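Local atomic coordinates of magnesium transporter (Enterococcus faecalis, PDB entry 2OUX), a protein that probably transports magnesium ions across the cell membrane as a homodimer, and is represented here by its cytosolic part, an N domain followed by paired CBS domains. Residues Y55-D68 against E83-Y97. Numbering follows the deposited sequence.
Sequences YNYLSPKELADMFD and EMRPSYAADMLAEMY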
# COMPACT_ATOMS: atom_id res chain seq x y z
N TYR A 55 4.87 -4.71 30.61
CA TYR A 55 3.60 -5.43 30.56
C TYR A 55 2.59 -4.78 31.50
O TYR A 55 1.38 -4.88 31.29
CB TYR A 55 3.81 -6.90 30.98
CG TYR A 55 4.77 -7.67 30.09
CD1 TYR A 55 5.65 -8.61 30.63
CD2 TYR A 55 4.79 -7.46 28.71
CE1 TYR A 55 6.54 -9.31 29.81
CE2 TYR A 55 5.67 -8.17 27.88
CZ TYR A 55 6.55 -9.08 28.44
OH TYR A 55 7.43 -9.76 27.62
N ASN A 56 3.09 -4.10 32.53
CA ASN A 56 2.21 -3.44 33.49
C ASN A 56 1.68 -2.09 33.00
O ASN A 56 0.66 -1.60 33.50
CB ASN A 56 2.94 -3.23 34.83
CG ASN A 56 3.41 -4.54 35.45
OD1 ASN A 56 2.68 -5.54 35.45
ND2 ASN A 56 4.62 -4.53 36.00
N TYR A 57 2.34 -1.47 32.03
CA TYR A 57 1.90 -0.17 31.53
C TYR A 57 1.16 -0.22 30.20
O TYR A 57 0.64 0.80 29.75
CB TYR A 57 3.09 0.78 31.41
CG TYR A 57 3.85 1.00 32.69
CD1 TYR A 57 3.18 1.24 33.89
CD2 TYR A 57 5.24 0.97 32.71
CE1 TYR A 57 3.88 1.46 35.07
CE2 TYR A 57 5.95 1.19 33.89
CZ TYR A 57 5.26 1.43 35.06
OH TYR A 57 5.95 1.65 36.23
N LEU A 58 1.11 -1.39 29.58
CA LEU A 58 0.43 -1.53 28.30
C LEU A 58 -0.66 -2.58 28.35
O LEU A 58 -0.49 -3.64 28.96
CB LEU A 58 1.44 -1.88 27.21
CG LEU A 58 2.49 -0.80 26.98
CD1 LEU A 58 3.60 -1.32 26.09
CD2 LEU A 58 1.83 0.41 26.36
N SER A 59 -1.79 -2.27 27.73
CA SER A 59 -2.91 -3.19 27.68
C SER A 59 -2.61 -4.28 26.66
O SER A 59 -1.69 -4.14 25.85
CB SER A 59 -4.16 -2.44 27.23
OG SER A 59 -4.06 -2.07 25.87
N PRO A 60 -3.36 -5.39 26.70
CA PRO A 60 -3.11 -6.46 25.74
C PRO A 60 -3.27 -5.96 24.31
O PRO A 60 -2.52 -6.38 23.42
CB PRO A 60 -4.16 -7.50 26.13
CG PRO A 60 -4.19 -7.36 27.64
CD PRO A 60 -4.24 -5.85 27.79
N LYS A 61 -4.23 -5.08 24.08
CA LYS A 61 -4.44 -4.52 22.74
C LYS A 61 -3.19 -3.77 22.32
O LYS A 61 -2.66 -3.99 21.24
CB LYS A 61 -5.62 -3.55 22.70
CG LYS A 61 -6.97 -4.19 22.89
CD LYS A 61 -8.09 -3.17 22.72
CE LYS A 61 -9.45 -3.74 23.14
NZ LYS A 61 -9.85 -4.96 22.37
N GLU A 62 -2.73 -2.87 23.18
CA GLU A 62 -1.54 -2.08 22.88
C GLU A 62 -0.30 -2.95 22.65
O GLU A 62 0.51 -2.68 21.76
CB GLU A 62 -1.29 -1.08 24.01
CG GLU A 62 -2.48 -0.16 24.23
CD GLU A 62 -2.31 0.78 25.41
OE1 GLU A 62 -1.68 0.37 26.40
OE2 GLU A 62 -2.83 1.93 25.36
N LEU A 63 -0.15 -4.01 23.43
CA LEU A 63 1.01 -4.88 23.25
C LEU A 63 0.88 -5.67 21.95
O LEU A 63 1.86 -5.97 21.29
CB LEU A 63 1.15 -5.83 24.43
CG LEU A 63 2.55 -6.43 24.54
CD1 LEU A 63 3.53 -5.33 24.93
CD2 LEU A 63 2.55 -7.54 25.57
N ALA A 64 -0.35 -5.98 21.59
CA ALA A 64 -0.61 -6.72 20.35
C ALA A 64 -0.24 -5.89 19.12
O ALA A 64 0.28 -6.42 18.14
CB ALA A 64 -2.08 -7.13 20.29
N ASP A 65 -0.49 -4.59 19.16
CA ASP A 65 -0.16 -3.74 18.02
C ASP A 65 1.33 -3.85 17.72
O ASP A 65 1.75 -3.79 16.56
CB ASP A 65 -0.47 -2.27 18.33
CG ASP A 65 -1.95 -2.00 18.45
OD1 ASP A 65 -2.72 -2.55 17.64
OD2 ASP A 65 -2.33 -1.22 19.34
N MSE A 66 2.11 -4.01 18.77
CA MSE A 66 3.54 -4.12 18.60
C MSE A 66 3.95 -5.52 18.14
O MSE A 66 4.73 -5.66 17.20
CB MSE A 66 4.27 -3.78 19.91
CG MSE A 66 5.77 -3.99 19.83
SE MSE A 66 6.65 -3.92 21.54
CE MSE A 66 5.90 -5.52 22.30
N PHE A 67 3.41 -6.55 18.79
CA PHE A 67 3.76 -7.91 18.41
C PHE A 67 3.45 -8.20 16.95
O PHE A 67 4.21 -8.90 16.29
CB PHE A 67 3.09 -8.94 19.32
CG PHE A 67 3.97 -9.40 20.44
CD1 PHE A 67 4.20 -8.59 21.54
CD2 PHE A 67 4.65 -10.61 20.35
CE1 PHE A 67 5.09 -8.98 22.54
CE2 PHE A 67 5.54 -11.00 21.34
CZ PHE A 67 5.76 -10.19 22.44
N ASP A 68 2.35 -7.65 16.44
CA ASP A 68 1.99 -7.84 15.04
C ASP A 68 3.22 -7.72 14.15
O ASP A 68 3.31 -8.37 13.12
CB ASP A 68 0.98 -6.78 14.57
CG ASP A 68 -0.43 -7.05 15.04
OD1 ASP A 68 -0.84 -8.23 15.02
OD2 ASP A 68 -1.12 -6.08 15.41
N GLU A 83 6.95 -15.63 30.09
CA GLU A 83 7.11 -14.68 31.19
C GLU A 83 5.83 -13.89 31.45
O GLU A 83 5.67 -13.28 32.51
CB GLU A 83 8.28 -13.73 30.91
CG GLU A 83 8.15 -12.89 29.65
CD GLU A 83 9.44 -12.15 29.31
OE1 GLU A 83 10.52 -12.78 29.35
OE2 GLU A 83 9.38 -10.95 28.97
N MSE A 84 4.91 -13.89 30.49
CA MSE A 84 3.65 -13.17 30.65
C MSE A 84 2.66 -14.04 31.40
O MSE A 84 2.73 -15.26 31.35
CB MSE A 84 3.05 -12.83 29.29
CG MSE A 84 3.61 -11.60 28.60
SE MSE A 84 3.10 -11.56 26.73
CE MSE A 84 1.25 -11.22 26.87
N ARG A 85 1.73 -13.41 32.11
CA ARG A 85 0.71 -14.16 32.81
C ARG A 85 -0.16 -14.75 31.72
O ARG A 85 -0.69 -14.02 30.88
CB ARG A 85 -0.14 -13.25 33.70
CG ARG A 85 0.55 -12.74 34.95
CD ARG A 85 -0.32 -11.69 35.62
NE ARG A 85 -0.68 -10.64 34.66
CZ ARG A 85 -1.53 -9.65 34.92
NH1 ARG A 85 -2.11 -9.55 36.11
NH2 ARG A 85 -1.79 -8.75 33.98
N PRO A 86 -0.30 -16.08 31.71
CA PRO A 86 -1.10 -16.79 30.71
C PRO A 86 -2.35 -16.03 30.26
O PRO A 86 -2.61 -15.92 29.06
CB PRO A 86 -1.44 -18.09 31.42
CG PRO A 86 -0.16 -18.38 32.16
CD PRO A 86 0.20 -17.01 32.73
N SER A 87 -3.11 -15.49 31.20
CA SER A 87 -4.32 -14.76 30.85
C SER A 87 -3.99 -13.51 30.03
O SER A 87 -4.69 -13.20 29.07
CB SER A 87 -5.07 -14.35 32.11
OG SER A 87 -4.26 -13.54 32.95
N TYR A 88 -2.93 -12.81 30.42
CA TYR A 88 -2.51 -11.60 29.72
C TYR A 88 -2.07 -11.95 28.29
O TYR A 88 -2.45 -11.28 27.34
CB TYR A 88 -1.35 -10.94 30.48
CG TYR A 88 -0.88 -9.62 29.91
CD1 TYR A 88 -1.61 -8.45 30.11
CD2 TYR A 88 0.32 -9.54 29.22
CE1 TYR A 88 -1.14 -7.22 29.63
CE2 TYR A 88 0.79 -8.33 28.72
CZ TYR A 88 0.06 -7.18 28.94
OH TYR A 88 0.56 -5.98 28.46
N ALA A 89 -1.26 -13.00 28.16
CA ALA A 89 -0.77 -13.44 26.85
C ALA A 89 -1.94 -13.77 25.93
O ALA A 89 -1.98 -13.33 24.77
CB ALA A 89 0.15 -14.66 27.01
N ALA A 90 -2.89 -14.55 26.44
CA ALA A 90 -4.05 -14.94 25.66
C ALA A 90 -4.82 -13.72 25.14
O ALA A 90 -5.17 -13.66 23.97
CB ALA A 90 -4.97 -15.83 26.50
N ASP A 91 -5.08 -12.76 26.01
CA ASP A 91 -5.81 -11.56 25.60
C ASP A 91 -5.06 -10.82 24.50
O ASP A 91 -5.66 -10.23 23.60
CB ASP A 91 -6.02 -10.63 26.79
CG ASP A 91 -6.97 -11.21 27.81
OD1 ASP A 91 -7.80 -12.06 27.42
OD2 ASP A 91 -6.90 -10.80 29.00
N MSE A 92 -3.73 -10.85 24.59
CA MSE A 92 -2.87 -10.18 23.64
C MSE A 92 -2.89 -10.91 22.30
O MSE A 92 -2.86 -10.28 21.24
CB MSE A 92 -1.45 -10.11 24.21
CG MSE A 92 -0.47 -9.27 23.41
SE MSE A 92 0.34 -10.23 21.94
CE MSE A 92 2.03 -10.67 22.78
N LEU A 93 -2.93 -12.25 22.33
CA LEU A 93 -2.97 -13.03 21.10
C LEU A 93 -4.31 -12.78 20.41
O LEU A 93 -4.38 -12.73 19.19
CB LEU A 93 -2.81 -14.53 21.39
CG LEU A 93 -1.40 -15.06 21.68
CD1 LEU A 93 -1.51 -16.42 22.37
CD2 LEU A 93 -0.60 -15.16 20.38
N ALA A 94 -5.35 -12.61 21.22
CA ALA A 94 -6.69 -12.37 20.70
C ALA A 94 -6.85 -10.97 20.10
O ALA A 94 -7.82 -10.70 19.39
CB ALA A 94 -7.71 -12.56 21.81
N GLU A 95 -5.90 -10.08 20.37
CA GLU A 95 -5.97 -8.72 19.85
C GLU A 95 -5.10 -8.49 18.61
O GLU A 95 -5.29 -7.52 17.90
CB GLU A 95 -5.57 -7.71 20.93
CG GLU A 95 -6.59 -7.54 22.04
CD GLU A 95 -7.97 -7.18 21.51
OE1 GLU A 95 -8.06 -6.49 20.47
OE2 GLU A 95 -8.96 -7.58 22.14
N MSE A 96 -4.14 -9.38 18.37
CA MSE A 96 -3.26 -9.25 17.22
C MSE A 96 -4.07 -9.52 15.96
O MSE A 96 -5.19 -10.03 16.04
CB MSE A 96 -2.12 -10.28 17.27
CG MSE A 96 -1.13 -10.12 18.42
SE MSE A 96 0.10 -11.63 18.60
CE MSE A 96 1.08 -11.45 16.94
N TYR A 97 -3.53 -9.16 14.81
CA TYR A 97 -4.23 -9.48 13.57
C TYR A 97 -4.10 -10.99 13.43
O TYR A 97 -3.04 -11.56 13.69
CB TYR A 97 -3.60 -8.77 12.37
CG TYR A 97 -3.95 -7.32 12.36
CD1 TYR A 97 -5.26 -6.90 12.14
CD2 TYR A 97 -2.98 -6.35 12.62
CE1 TYR A 97 -5.61 -5.56 12.19
CE2 TYR A 97 -3.32 -4.99 12.67
CZ TYR A 97 -4.64 -4.61 12.46
OH TYR A 97 -4.99 -3.28 12.52
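With CG swung opposite the backbone N (chi1 -176°), the ring of Y88 reaches into the turn between helices 48-57 and 60-67, where its hydroxyl donates to L58 O at 2.6 Å from above the carbonyl plane. P60 CG and L63 CD2 both pack against this ring. Selenomethionine M92 has a similar first torsion (-172°), but bends at chi2 and chi3 fold its SE and CE into a hole among P60, L63, A64 and F67, a knob-into-hole fit; its CE sits over the centre of the F67 ring, 3.3 Å from the centroid, a CH-pi contact. A64, small and turned toward the other helix, admits the backbone closely: its CB is 3.4 Å from M92 O. At one end M84 CG lies over a face of Y55, whose hydroxyl donates to E83 OE2 (2.7 Å) at the ring edge and also pairs with Y43; R51 takes the other carboxylate oxygen of E83. At the other end D68 OD1 accepts Y97 N on its syn side (2.9 Å) and also N100 ND2; Y97 lies two residues before D99, a magnesium ligand. K61 NZ meets E95 OE2 in a salt bridge (2.8 Å). The axes of helices 60-67 and 86-93 come within 8.1 Å and cross at -61°, within the all-helical N domain; helices 24-31 and 36-43 back the first, and helix 110-118 the second.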